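STM4351 (Salmonella enterica, PDB 2Y7I) binds arginine with high specificity, as a periplasmic member of the bacterial solute-binding protein 3 family. Local coordinates at residues A14-Y19 against V161-K166; P18-D23 against V69-D74; Q52-L57 against G116-T121; S94-T99 against Y174-E179; D140-A145 against E155-D160. One frame throughout, in Å; residues are numbered along the deposited sequence. Where two conformers were deposited one is given.

Interaction 1: residues A14-Y19 against V161-K166; sequences ATYAPY and VAAIGK. With ARG (arginine), chain C.
At the arginine-binding cleft, Tyr-16 and its loop 14-19 meet Ala-163 and the first turns of helix 161-168, joining the two lobes of a periplasmic binding protein fold. The Tyr-16 ring is covered on both faces. Ala-163 CB makes a CH-pi contact over one, 3.8 Å from the ring centroid and 19° off the normal; on the opposite face the bound arginine lays its CD 3.6 Å above the plane, toward the rim. The phenol OH is hydrogen-bonded to Asp-160. Next along the loop, Ala-17 O receives a CA-H...O contact from Ala-163 CA at 3.2 Å, and water 1 donates to Ala-17 O and Ala-163 O. After the cis peptide, Pro-18 CD rests on Ala-162 O at 3.7 Å. Tyr-19, with CG set beside its N (chi1 -60°), brings OH to 3.6 Å from Ala-162 CB, and water 2 links that OH to Ala-162 N. Lys-166, bent at chi2 and chi4, lays CE alongside Ala-17 CB at 3.8 Å. Loop and helix thus meet through apolar side chains, CH contacts and two bridging waters, without a direct hydrogen bond, consistent with the lobes parting and closing as in other proteins of this fold.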
# COMPACT_ATOMS: atom_id res chain seq x y z
N ALA A 14 17.39 15.17 5.23
CA ALA A 14 16.43 15.28 6.32
C ALA A 14 16.03 16.73 6.63
O ALA A 14 16.11 17.18 7.77
CB ALA A 14 16.98 14.60 7.57
N THR A 15 15.56 17.42 5.59
CA THR A 15 15.20 18.84 5.61
C THR A 15 13.71 19.01 5.32
O THR A 15 13.22 20.14 5.11
CB THR A 15 15.97 19.58 4.47
OG1 THR A 15 15.75 18.90 3.22
CG2 THR A 15 17.45 19.60 4.76
N TYR A 16 12.98 17.89 5.29
CA TYR A 16 11.71 17.81 4.57
C TYR A 16 10.62 17.02 5.30
O TYR A 16 10.12 16.04 4.78
CB TYR A 16 11.99 17.19 3.17
CG TYR A 16 11.17 17.76 2.02
CD1 TYR A 16 11.09 19.14 1.80
CD2 TYR A 16 10.49 16.91 1.14
CE1 TYR A 16 10.34 19.67 0.75
CE2 TYR A 16 9.73 17.43 0.08
CZ TYR A 16 9.67 18.81 -0.11
OH TYR A 16 8.94 19.34 -1.16
N ALA A 17 10.25 17.46 6.50
CA ALA A 17 9.12 16.85 7.23
C ALA A 17 7.88 16.95 6.35
O ALA A 17 7.69 17.98 5.70
CB ALA A 17 8.88 17.58 8.57
N PRO A 18 7.02 15.91 6.35
CA PRO A 18 7.06 14.67 7.14
C PRO A 18 7.78 13.48 6.47
O PRO A 18 7.70 12.36 6.98
CB PRO A 18 5.57 14.31 7.25
CG PRO A 18 5.04 14.70 5.90
CD PRO A 18 5.81 15.96 5.50
N TYR A 19 8.41 13.71 5.32
CA TYR A 19 9.12 12.65 4.60
C TYR A 19 10.36 12.20 5.39
O TYR A 19 10.51 11.03 5.70
CB TYR A 19 9.51 13.13 3.20
CG TYR A 19 8.33 13.54 2.33
CD1 TYR A 19 7.60 12.58 1.63
CD2 TYR A 19 7.94 14.88 2.22
CE1 TYR A 19 6.52 12.95 0.83
CE2 TYR A 19 6.87 15.25 1.42
CZ TYR A 19 6.17 14.28 0.74
OH TYR A 19 5.10 14.64 -0.04
N VAL A 161 3.20 19.87 -1.24
CA VAL A 161 2.10 20.29 -0.38
C VAL A 161 2.19 19.74 1.04
O VAL A 161 1.92 20.47 1.99
CB VAL A 161 0.68 20.08 -1.03
CG1 VAL A 161 0.39 18.60 -1.32
CG2 VAL A 161 -0.41 20.72 -0.19
N ALA A 162 2.61 18.47 1.19
CA ALA A 162 2.75 17.86 2.51
C ALA A 162 3.80 18.58 3.36
O ALA A 162 3.58 18.82 4.56
CB ALA A 162 3.09 16.35 2.38
N ALA A 163 4.92 18.92 2.74
CA ALA A 163 6.03 19.56 3.45
C ALA A 163 5.65 20.98 3.86
O ALA A 163 5.86 21.38 5.00
CB ALA A 163 7.28 19.56 2.59
N ILE A 164 5.08 21.72 2.92
CA ILE A 164 4.64 23.10 3.18
C ILE A 164 3.53 23.09 4.24
O ILE A 164 3.56 23.88 5.21
CB ILE A 164 4.15 23.79 1.87
CG1 ILE A 164 5.26 23.92 0.80
CG2 ILE A 164 3.41 25.11 2.15
CD1 ILE A 164 6.62 24.33 1.29
N GLY A 165 2.57 22.19 4.07
CA GLY A 165 1.46 22.02 5.01
C GLY A 165 1.97 21.78 6.42
O GLY A 165 1.47 22.37 7.39
N LYS A 166 2.98 20.91 6.53
CA LYS A 166 3.57 20.61 7.83
C LYS A 166 4.18 21.86 8.48
O LYS A 166 3.94 22.15 9.65
CB LYS A 166 4.58 19.47 7.71
CG LYS A 166 5.38 19.17 8.96
CD LYS A 166 4.66 18.19 9.87
CE LYS A 166 5.67 17.36 10.68
NZ LYS A 166 6.20 18.14 11.84
N ARG C . 9.55 15.94 -4.41
CA ARG C . 10.54 16.97 -4.85
C ARG C . 11.50 16.37 -5.87
O ARG C . 12.41 17.04 -6.34
CB ARG C . 11.32 17.54 -3.65
CG ARG C . 12.02 16.47 -2.79
CD ARG C . 12.90 17.08 -1.70
NE ARG C . 13.26 16.05 -0.72
CZ ARG C . 14.05 16.25 0.34
NH1 ARG C . 14.59 17.44 0.59
NH2 ARG C . 14.29 15.24 1.15
OXT ARG C . 11.39 15.18 -6.22
O HOH W 1 8.25 20.54 6.20
O HOH W 2 2.84 16.11 -0.75

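Interaction 2: residues P18-D23 against V69-D74; sequences PYEFVD and VIAGMD. With ZN (zinc ion), chain F; ARG (arginine), chain C.
Glu-20 and Tyr-19 reach the loop at Ala-71 and Gly-72 from a classic beta bulge in which both residues lie opposite Tyr-16, lining the arginine pocket. Direct contact is by packing alone. The Glu-20 carboxylate lies against the backbone, OE2 3.1 Å from Ala-71 C, while Tyr-19 CD1 comes obliquely to 4.1 Å from Gly-72 CA. Glu-20 gets there folded: CG sits between N and the carbonyl carbon (chi1 48°), and the chain bends again at chi2. Between the two segments hydrogen bonding passes through the ligand. Arginine NH2 donates to Glu-20 OE2 at 2.8 Å, and NE to Ala-71 O at 2.9 Å. At its other end the ligand N gives bonds to Gly-72 O, 2.9 Å, and Asp-74 OD1, while Asp-74 N donates to the ligand OXT, N-H...O angle 164°. Gly-72 N is hydrogen-bonded to Asp-32, outside both segments. Metal binding is separate: at the far end of 18-23, Asp-23 OD2 holds a zinc ion at 2.1 Å, shared with Asp-25.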
# COMPACT_ATOMS: atom_id res chain seq x y z
N PRO A 18 7.02 15.91 6.35
CA PRO A 18 7.06 14.67 7.14
C PRO A 18 7.78 13.48 6.47
O PRO A 18 7.70 12.36 6.98
CB PRO A 18 5.57 14.31 7.25
CG PRO A 18 5.04 14.70 5.90
CD PRO A 18 5.81 15.96 5.50
N TYR A 19 8.41 13.71 5.32
CA TYR A 19 9.12 12.65 4.60
C TYR A 19 10.36 12.20 5.39
O TYR A 19 10.51 11.03 5.70
CB TYR A 19 9.51 13.13 3.20
CG TYR A 19 8.33 13.54 2.33
CD1 TYR A 19 7.60 12.58 1.63
CD2 TYR A 19 7.94 14.88 2.22
CE1 TYR A 19 6.52 12.95 0.83
CE2 TYR A 19 6.87 15.25 1.42
CZ TYR A 19 6.17 14.28 0.74
OH TYR A 19 5.10 14.64 -0.04
N GLU A 20 11.23 13.15 5.72
CA GLU A 20 12.42 12.91 6.53
C GLU A 20 12.86 14.21 7.16
O GLU A 20 12.90 15.25 6.49
CB GLU A 20 13.58 12.31 5.73
CG GLU A 20 13.87 13.04 4.41
CD GLU A 20 13.16 12.41 3.24
OE1 GLU A 20 12.98 11.18 3.30
OE2 GLU A 20 12.78 13.13 2.29
N PHE A 21 13.17 14.14 8.45
CA PHE A 21 13.58 15.29 9.23
C PHE A 21 14.27 14.82 10.50
O PHE A 21 14.36 13.61 10.77
CB PHE A 21 12.39 16.22 9.51
CG PHE A 21 11.32 15.61 10.39
CD1 PHE A 21 10.36 14.76 9.84
CD2 PHE A 21 11.24 15.94 11.74
CE1 PHE A 21 9.35 14.22 10.64
CE2 PHE A 21 10.24 15.41 12.55
CZ PHE A 21 9.28 14.54 11.99
N VAL A 22 14.78 15.77 11.28
CA VAL A 22 15.56 15.46 12.46
C VAL A 22 14.73 15.83 13.68
O VAL A 22 14.18 16.94 13.74
CB VAL A 22 16.93 16.20 12.45
CG1 VAL A 22 17.79 15.79 13.62
CG2 VAL A 22 17.67 15.91 11.15
N ASP A 23 14.58 14.91 14.61
CA ASP A 23 13.83 15.19 15.83
C ASP A 23 14.73 15.80 16.90
O ASP A 23 15.90 16.08 16.63
CB ASP A 23 13.14 13.92 16.37
CG ASP A 23 14.13 12.87 16.84
OD1 ASP A 23 15.33 13.18 17.03
OD2 ASP A 23 13.69 11.72 17.05
N VAL A 69 18.83 5.50 -2.22
CA VAL A 69 18.41 6.83 -1.83
C VAL A 69 16.90 6.80 -1.63
O VAL A 69 16.17 6.27 -2.48
CB VAL A 69 18.80 7.89 -2.91
CG1 VAL A 69 18.00 9.17 -2.76
CG2 VAL A 69 20.29 8.20 -2.83
N ILE A 70 16.46 7.34 -0.50
CA ILE A 70 15.04 7.61 -0.28
C ILE A 70 14.93 9.04 0.28
O ILE A 70 15.58 9.37 1.28
CB ILE A 70 14.36 6.52 0.60
CG1 ILE A 70 12.83 6.60 0.50
CG2 ILE A 70 14.86 6.57 2.07
CD1 ILE A 70 12.08 5.47 1.26
N ALA A 71 14.17 9.89 -0.40
CA ALA A 71 14.14 11.32 -0.03
C ALA A 71 12.98 12.11 -0.62
O ALA A 71 13.17 13.21 -1.15
CB ALA A 71 15.48 11.99 -0.40
N GLY A 72 11.77 11.55 -0.55
CA GLY A 72 10.60 12.18 -1.17
C GLY A 72 10.87 12.48 -2.63
O GLY A 72 10.41 13.49 -3.14
N MET A 73 11.57 11.57 -3.31
CA MET A 73 12.13 11.85 -4.64
C MET A 73 11.24 11.33 -5.77
O MET A 73 11.09 10.12 -5.94
CB MET A 73 13.53 11.22 -4.74
CG MET A 73 14.22 11.40 -6.11
SD MET A 73 15.88 10.69 -6.22
CE MET A 73 16.81 11.92 -5.26
N ASP A 74 10.66 12.26 -6.53
CA ASP A 74 9.84 11.95 -7.70
C ASP A 74 10.70 11.22 -8.73
O ASP A 74 11.84 11.62 -8.99
CB ASP A 74 9.31 13.23 -8.36
CG ASP A 74 8.23 13.94 -7.53
OD1 ASP A 74 8.16 13.75 -6.30
OD2 ASP A 74 7.44 14.70 -8.14
ZN ZN F . 14.35 10.92 18.90
N ARG C . 9.55 15.94 -4.41
CA ARG C . 10.54 16.97 -4.85
C ARG C . 11.50 16.37 -5.87
O ARG C . 12.41 17.04 -6.34
CB ARG C . 11.32 17.54 -3.65
CG ARG C . 12.02 16.47 -2.79
CD ARG C . 12.90 17.08 -1.70
NE ARG C . 13.26 16.05 -0.72
CZ ARG C . 14.05 16.25 0.34
NH1 ARG C . 14.59 17.44 0.59
NH2 ARG C . 14.29 15.24 1.15
OXT ARG C . 11.39 15.18 -6.22

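Interaction 3: residues Q52-L57 against G116-T121; sequences QSFDSL and GLENGT. With ZN (zinc ion), chain D; ARG (arginine), chain C.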
# COMPACT_ATOMS: atom_id res chain seq x y z
N GLN A 52 22.50 14.39 3.88
CA GLN A 52 23.30 15.36 3.11
C GLN A 52 22.36 16.12 2.16
O GLN A 52 21.18 15.77 2.07
CB GLN A 52 24.45 14.68 2.36
CG GLN A 52 24.02 13.66 1.30
CD GLN A 52 25.20 12.91 0.68
OE1 GLN A 52 25.92 12.18 1.37
NE2 GLN A 52 25.39 13.08 -0.62
N SER A 53 22.86 17.14 1.48
CA SER A 53 21.99 17.98 0.64
C SER A 53 21.27 17.17 -0.44
O SER A 53 21.84 16.22 -1.00
CB SER A 53 22.78 19.16 0.03
OG SER A 53 23.84 18.71 -0.81
N PHE A 54 20.02 17.53 -0.73
CA PHE A 54 19.20 16.76 -1.69
C PHE A 54 19.86 16.64 -3.05
O PHE A 54 19.84 15.56 -3.67
CB PHE A 54 17.81 17.41 -1.86
CG PHE A 54 16.92 16.66 -2.84
CD1 PHE A 54 16.19 15.55 -2.42
CD2 PHE A 54 16.81 17.07 -4.17
CE1 PHE A 54 15.36 14.86 -3.32
CE2 PHE A 54 15.98 16.39 -5.08
CZ PHE A 54 15.27 15.28 -4.65
N ASP A 55 20.47 17.73 -3.52
CA ASP A 55 21.09 17.78 -4.85
C ASP A 55 22.36 16.93 -4.96
O ASP A 55 22.86 16.72 -6.08
CB ASP A 55 21.39 19.22 -5.26
CG ASP A 55 22.41 19.91 -4.35
OD1 ASP A 55 22.75 19.37 -3.27
OD2 ASP A 55 22.87 21.00 -4.73
N SER A 56 22.89 16.47 -3.83
CA SER A 56 24.11 15.65 -3.82
C SER A 56 23.82 14.15 -3.77
O SER A 56 24.75 13.34 -3.83
CB SER A 56 25.02 16.03 -2.65
OG SER A 56 24.49 15.51 -1.43
N LEU A 57 22.54 13.79 -3.67
CA LEU A 57 22.16 12.40 -3.40
C LEU A 57 22.38 11.49 -4.59
O LEU A 57 22.98 10.42 -4.46
CB LEU A 57 20.72 12.31 -2.91
CG LEU A 57 20.42 12.80 -1.49
CD1 LEU A 57 18.92 12.83 -1.28
CD2 LEU A 57 21.13 11.95 -0.42
N GLY A 116 11.82 31.00 -2.88
CA GLY A 116 12.83 30.04 -2.48
C GLY A 116 12.41 28.61 -2.78
O GLY A 116 11.22 28.27 -2.71
N LEU A 117 13.38 27.77 -3.10
CA LEU A 117 13.14 26.36 -3.41
C LEU A 117 14.46 25.61 -3.26
O LEU A 117 15.51 26.23 -3.08
CB LEU A 117 12.55 26.18 -4.81
CG LEU A 117 13.13 27.08 -5.92
CD1 LEU A 117 14.48 26.58 -6.43
CD2 LEU A 117 12.16 27.21 -7.08
N GLU A 118 14.42 24.29 -3.33
CA GLU A 118 15.62 23.48 -3.12
C GLU A 118 16.32 23.14 -4.44
O GLU A 118 15.66 22.82 -5.42
CB GLU A 118 15.24 22.18 -2.41
CG GLU A 118 16.31 21.55 -1.54
CD GLU A 118 15.71 20.51 -0.60
OE1 GLU A 118 14.90 19.72 -1.08
OE2 GLU A 118 16.00 20.53 0.62
N ASN A 119 17.65 23.22 -4.44
CA ASN A 119 18.48 22.81 -5.58
C ASN A 119 18.20 21.36 -5.93
O ASN A 119 18.06 20.53 -5.04
CB ASN A 119 19.97 22.95 -5.23
CG ASN A 119 20.50 24.33 -5.48
OD1 ASN A 119 20.25 24.92 -6.54
ND2 ASN A 119 21.25 24.87 -4.52
N GLY A 120 18.14 21.06 -7.23
CA GLY A 120 18.02 19.67 -7.69
C GLY A 120 16.61 19.10 -7.77
O GLY A 120 16.41 17.94 -8.19
N THR A 121 15.62 19.92 -7.41
CA THR A 121 14.22 19.45 -7.30
C THR A 121 13.38 19.66 -8.56
O THR A 121 13.73 20.46 -9.45
CB THR A 121 13.48 20.10 -6.09
OG1 THR A 121 13.35 21.52 -6.29
CG2 THR A 121 14.21 19.82 -4.81
ZN ZN D . 24.12 21.75 -3.27
N ARG C . 9.55 15.94 -4.41
CA ARG C . 10.54 16.97 -4.85
C ARG C . 11.50 16.37 -5.87
O ARG C . 12.41 17.04 -6.34
CB ARG C . 11.32 17.54 -3.65
CG ARG C . 12.02 16.47 -2.79
CD ARG C . 12.90 17.08 -1.70
NE ARG C . 13.26 16.05 -0.72
CZ ARG C . 14.05 16.25 0.34
NH1 ARG C . 14.59 17.44 0.59
NH2 ARG C . 14.29 15.24 1.15
OXT ARG C . 11.39 15.18 -6.22
O HOH W 3 18.77 19.39 0.69
O HOH W 4 19.60 20.41 -2.74
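The Phe-54 ring carries the bound arginine on one face, with the ligand CD 3.6 Å above the plane and offset toward the rim. At its edge, near the plane, stand two backbone oxygens of the facing turn: Gly-120 O, 3.5 Å from Phe-54 CE2, and Asn-119 O. Thr-121 CG2 comes in obliquely, 3.8 Å from CD2 of the ring. The Glu-118 carboxylate plane is nearly parallel to that of the ring, 4° apart, although the two side chains cross at about a right angle. Glu-118 OE1 takes a 2.8 Å hydrogen bond from arginine NH1, and its other oxygen is bonded to Thr-15, itself a residue of the pocket, which probably helps fix the carboxylate.

The chain here leaves strand 114-118 through a type II beta turn, Glu-118 to Thr-121, with Gly-120 at positive phi. Thr-121, the N-cap of helix 122-130, has OG1 donating back to Glu-118 O and also bonded to Gln-124 N. Opposite the turn, Asp-55 sets CG between its N and carbonyl carbon (chi1 64°); its OD2 is the close ligand of a zinc ion at 2.1 Å and OD1 a longer one at 2.7 Å, the metal being shared with Asp-140. Ser-53 OG donates to Asp-55 OD1, nearly along the C-O direction. Water 4 bridges the two segments, accepting from Asp-55 N at 2.9 Å and donating to Asn-119 O at 2.8 Å.

Interaction 4: residues S94-T99 against Y174-E179; sequences SAVVVT and YAIMDE
Val-97 and Met-177 lie side by side and point the same way, the bend at chi3 (76°) curling Met-177 CE to 3.9 Å from Val-97 CG2. Ile-176 and Val-96 cross obliquely instead, with the CG2 branch of Ile-176 3.7 Å from Val-96 CB. Val-98 brings its CG2 to 3.8 Å from Tyr-174 CB, and the Tyr-174 ring turns an edge to Thr-99 O. These side chains hang on the antiparallel pairing of strand 95-100 with 174-176, an outermost strand of the five-stranded mixed sheet in one lobe. Val-98 and Ile-176 form a non-hydrogen-bonded pair, their side chains on the face covered by Leu-168 of helix 161-168. Thr-99 and Ala-175, on the other face, are the hydrogen-bonded pair: Ala-175 N to Thr-99 O is 3.0 Å and Thr-99 N to Ala-175 O is 3.2 Å. Beyond them Met-177 N donates to Val-97 O at 2.8 Å and 172°. Past this bond water 5 accepts from Val-97 N and donates to Met-177 O and Glu-179 O.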
# COMPACT_ATOMS: atom_id res chain seq x y z
N SER A 94 0.86 17.55 -6.03
CA SER A 94 0.97 18.92 -6.52
C SER A 94 1.89 19.78 -5.65
O SER A 94 2.04 19.55 -4.45
CB SER A 94 -0.41 19.57 -6.64
OG SER A 94 -1.16 18.95 -7.66
N ALA A 95 2.52 20.76 -6.29
CA ALA A 95 3.45 21.65 -5.62
C ALA A 95 2.71 22.94 -5.29
O ALA A 95 1.82 23.36 -6.02
CB ALA A 95 4.65 21.91 -6.48
N VAL A 96 3.10 23.56 -4.18
CA VAL A 96 2.45 24.78 -3.72
C VAL A 96 3.47 25.83 -3.32
O VAL A 96 4.63 25.50 -2.99
CB VAL A 96 1.46 24.50 -2.53
CG1 VAL A 96 0.29 23.59 -2.96
CG2 VAL A 96 2.18 23.92 -1.32
N VAL A 97 3.04 27.09 -3.34
CA VAL A 97 3.83 28.18 -2.79
C VAL A 97 3.22 28.52 -1.44
O VAL A 97 2.00 28.51 -1.28
CB VAL A 97 3.79 29.45 -3.67
CG1 VAL A 97 4.75 30.51 -3.11
CG2 VAL A 97 4.16 29.10 -5.11
N VAL A 98 4.08 28.77 -0.46
CA VAL A 98 3.63 29.37 0.79
C VAL A 98 4.10 30.83 0.81
O VAL A 98 5.24 31.12 0.47
CB VAL A 98 4.09 28.57 2.03
CG1 VAL A 98 5.64 28.34 2.05
CG2 VAL A 98 3.56 29.22 3.31
N THR A 99 3.19 31.74 1.15
CA THR A 99 3.49 33.18 1.25
C THR A 99 2.89 33.70 2.54
O THR A 99 2.20 32.95 3.23
CB THR A 99 2.92 33.99 0.05
OG1 THR A 99 1.50 34.16 0.20
CG2 THR A 99 3.25 33.30 -1.31
N TYR A 174 1.19 32.61 7.64
CA TYR A 174 1.46 32.22 6.26
C TYR A 174 0.34 31.31 5.77
O TYR A 174 -0.47 30.85 6.57
CB TYR A 174 2.84 31.55 6.19
CG TYR A 174 3.91 32.52 6.62
CD1 TYR A 174 4.19 32.73 7.98
CD2 TYR A 174 4.59 33.30 5.69
CE1 TYR A 174 5.15 33.66 8.38
CE2 TYR A 174 5.55 34.22 6.08
CZ TYR A 174 5.82 34.41 7.42
OH TYR A 174 6.76 35.33 7.80
N ALA A 175 0.27 31.08 4.46
CA ALA A 175 -0.78 30.21 3.88
C ALA A 175 -0.33 29.67 2.54
O ALA A 175 0.47 30.28 1.84
CB ALA A 175 -2.11 30.96 3.72
N ILE A 176 -0.87 28.50 2.20
CA ILE A 176 -0.70 27.93 0.88
C ILE A 176 -1.41 28.86 -0.12
O ILE A 176 -2.58 29.21 0.07
CB ILE A 176 -1.26 26.49 0.78
CG1 ILE A 176 -0.37 25.50 1.55
CG2 ILE A 176 -1.38 26.04 -0.70
CD1 ILE A 176 -1.00 24.08 1.73
N MET A 177 -0.68 29.23 -1.16
CA MET A 177 -1.19 30.11 -2.21
C MET A 177 -2.25 29.39 -3.03
O MET A 177 -2.18 28.17 -3.23
CB MET A 177 -0.03 30.60 -3.07
CG MET A 177 -0.37 31.80 -3.94
SD MET A 177 1.04 32.36 -4.94
CE MET A 177 1.03 31.07 -6.20
N ASP A 178 -3.25 30.14 -3.50
CA ASP A 178 -4.37 29.52 -4.21
C ASP A 178 -3.95 28.73 -5.46
O ASP A 178 -4.39 27.59 -5.64
CB ASP A 178 -5.47 30.54 -4.53
CG ASP A 178 -6.32 30.88 -3.31
OD1 ASP A 178 -6.30 30.09 -2.34
OD2 ASP A 178 -7.01 31.93 -3.32
N GLU A 179 -3.11 29.32 -6.31
CA GLU A 179 -2.71 28.62 -7.53
C GLU A 179 -1.63 27.59 -7.21
O GLU A 179 -0.59 27.94 -6.67
CB GLU A 179 -2.22 29.58 -8.62
CG GLU A 179 -1.90 28.85 -9.94
CD GLU A 179 -1.40 29.73 -11.06
OE1 GLU A 179 -1.21 30.96 -10.87
OE2 GLU A 179 -1.17 29.19 -12.16
O HOH W 5 0.38 27.17 -4.36
O HOH W 6 -0.38 32.24 0.02

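Interaction 5: residues D140-A145 against E155-D160; sequences DSYLNA and EGVFGD. With ZN (zinc ion), chain D; ARG (arginine), chain C.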
# COMPACT_ATOMS: atom_id res chain seq x y z
N ASP A 140 20.14 24.71 -0.44
CA ASP A 140 20.32 23.28 -0.17
C ASP A 140 19.53 22.77 1.05
O ASP A 140 19.80 21.67 1.56
CB ASP A 140 21.81 22.91 -0.08
CG ASP A 140 22.41 22.67 -1.45
OD1 ASP A 140 21.77 23.06 -2.44
OD2 ASP A 140 23.51 22.09 -1.56
N SER A 141 18.58 23.56 1.52
CA SER A 141 17.73 23.13 2.62
C SER A 141 16.49 24.00 2.71
O SER A 141 16.61 25.22 2.87
CB SER A 141 18.50 23.20 3.94
OG SER A 141 17.64 22.93 5.04
N TYR A 142 15.32 23.37 2.62
CA TYR A 142 14.06 24.08 2.84
C TYR A 142 14.05 24.84 4.17
O TYR A 142 13.43 25.90 4.27
CB TYR A 142 12.83 23.16 2.63
CG TYR A 142 12.43 23.07 1.17
CD1 TYR A 142 11.77 24.13 0.55
CD2 TYR A 142 12.72 21.94 0.39
CE1 TYR A 142 11.42 24.08 -0.81
CE2 TYR A 142 12.36 21.87 -0.96
CZ TYR A 142 11.71 22.96 -1.56
OH TYR A 142 11.38 22.93 -2.91
N LEU A 143 14.81 24.37 5.16
CA LEU A 143 14.89 25.08 6.45
C LEU A 143 15.46 26.51 6.32
O LEU A 143 14.95 27.46 6.93
CB LEU A 143 15.68 24.28 7.50
CG LEU A 143 15.46 22.78 7.74
CD1 LEU A 143 16.11 22.34 9.07
CD2 LEU A 143 14.00 22.35 7.69
N ASN A 144 16.51 26.66 5.53
CA ASN A 144 17.07 27.99 5.27
C ASN A 144 16.12 28.86 4.45
O ASN A 144 16.07 30.08 4.62
CB ASN A 144 18.40 27.86 4.53
CG ASN A 144 19.43 27.08 5.33
OD1 ASN A 144 19.91 26.04 4.89
ND2 ASN A 144 19.76 27.57 6.51
N ALA A 145 15.39 28.22 3.54
CA ALA A 145 14.38 28.89 2.70
C ALA A 145 13.28 29.49 3.58
O ALA A 145 12.95 30.68 3.47
CB ALA A 145 13.80 27.92 1.68
N GLU A 155 9.55 36.26 -0.94
CA GLU A 155 8.10 36.41 -0.91
C GLU A 155 7.36 35.08 -0.81
O GLU A 155 6.21 35.03 -0.36
CB GLU A 155 7.59 37.22 -2.11
CG GLU A 155 7.98 38.69 -2.02
CD GLU A 155 7.47 39.34 -0.74
OE1 GLU A 155 6.27 39.66 -0.68
OE2 GLU A 155 8.27 39.52 0.21
N GLY A 156 8.02 34.00 -1.22
CA GLY A 156 7.42 32.68 -1.12
C GLY A 156 8.45 31.57 -1.03
O GLY A 156 9.64 31.79 -1.22
N VAL A 157 7.97 30.38 -0.70
CA VAL A 157 8.77 29.15 -0.73
C VAL A 157 7.90 28.13 -1.45
O VAL A 157 6.72 28.02 -1.15
CB VAL A 157 9.19 28.68 0.69
CG1 VAL A 157 9.80 27.26 0.64
CG2 VAL A 157 10.23 29.65 1.31
N PHE A 158 8.49 27.42 -2.41
CA PHE A 158 7.77 26.55 -3.34
C PHE A 158 8.24 25.11 -3.12
O PHE A 158 9.44 24.84 -3.20
CB PHE A 158 8.08 27.04 -4.77
CG PHE A 158 7.40 26.28 -5.87
CD1 PHE A 158 6.02 26.08 -5.89
CD2 PHE A 158 8.15 25.83 -6.96
CE1 PHE A 158 5.40 25.40 -6.95
CE2 PHE A 158 7.55 25.16 -8.03
CZ PHE A 158 6.17 24.94 -8.02
N GLY A 159 7.30 24.22 -2.80
CA GLY A 159 7.62 22.81 -2.49
C GLY A 159 6.42 21.88 -2.48
O GLY A 159 5.32 22.27 -2.91
N ASP A 160 6.61 20.66 -1.97
CA ASP A 160 5.52 19.68 -1.92
C ASP A 160 4.47 20.09 -0.90
O ASP A 160 4.80 20.61 0.16
CB ASP A 160 6.02 18.25 -1.64
CG ASP A 160 6.71 17.62 -2.85
OD1 ASP A 160 6.01 17.14 -3.76
OD2 ASP A 160 7.95 17.60 -2.91
ZN ZN D . 24.12 21.75 -3.27
N ARG C . 9.55 15.94 -4.41
CA ARG C . 10.54 16.97 -4.85
C ARG C . 11.50 16.37 -5.87
O ARG C . 12.41 17.04 -6.34
CB ARG C . 11.32 17.54 -3.65
CG ARG C . 12.02 16.47 -2.79
CD ARG C . 12.90 17.08 -1.70
NE ARG C . 13.26 16.05 -0.72
CZ ARG C . 14.05 16.25 0.34
NH1 ARG C . 14.59 17.44 0.59
NH2 ARG C . 14.29 15.24 1.15
OXT ARG C . 11.39 15.18 -6.22
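Tyr-142 OH donates to Phe-158 O at 2.7 Å, in the carbonyl plane and at 147° to the C=O, and the same hydroxyl is also met, weakly, by Glu-118 N. Its ring presents an edge to the strand: Val-157 CG1 lies in the ring plane, 3.7 Å from Tyr-142 CD1, as the two side chains slide past each other in opposite directions. Gly-159 CA comes obliquely to 3.8 Å from Tyr-142 OH. With CG1 swung away from its own N (chi1 169°), Val-157 holds its second branch, CG2, against the helix, 4.0 Å from Ala-145 CB and 3.6 Å from Ala-145 O. Further along the same helix, Phe-146 and Leu-149 also touch Val-157.

Helix 142-150 here belongs to a beta-alpha-beta crossover between the parallel strands 135-139 and 156-160, with strand 114-118 lying between the two in the sheet. Ser-141 is the N-cap of this helix, its OG accepting from Leu-143 N at 3.2 Å. Just ahead of it Asp-140 OD2 binds the zinc ion shared with Asp-55. At the end of strand 156-160, Asp-160 occupies the N-cap position of helix 161-168 yet makes no capping bond with its side chain; OD2 takes the ligand N at 2.8 Å instead, and is also hydrogen-bonded to Tyr-16 and His-123.

Overall arrangement
Interactions 1, 2, 3 and 5 all touch the bound arginine, which lies between the ring of Tyr-16 in interaction 1 and that of Phe-54 in interaction 3. Interactions 1 and 2 share Pro-18 and Tyr-19, their centres 8 Å apart. Interaction 1 meets interaction 5 through Tyr-16 OH and Asp-160 OD2, 2.7 Å apart, and interaction 3 through Thr-15 OG1 and Glu-118 OE2, 3.1 Å apart. A zinc ion joins Asp-55 of interaction 3 to Asp-140 of interaction 5, a further link across the cleft. Interaction 4 stands back from the ligand, the Val-96 side chain about 11 Å from the arginine; Val-98 N bonds Val-157 O of interaction 5 at 2.8 Å, continuing the sheet.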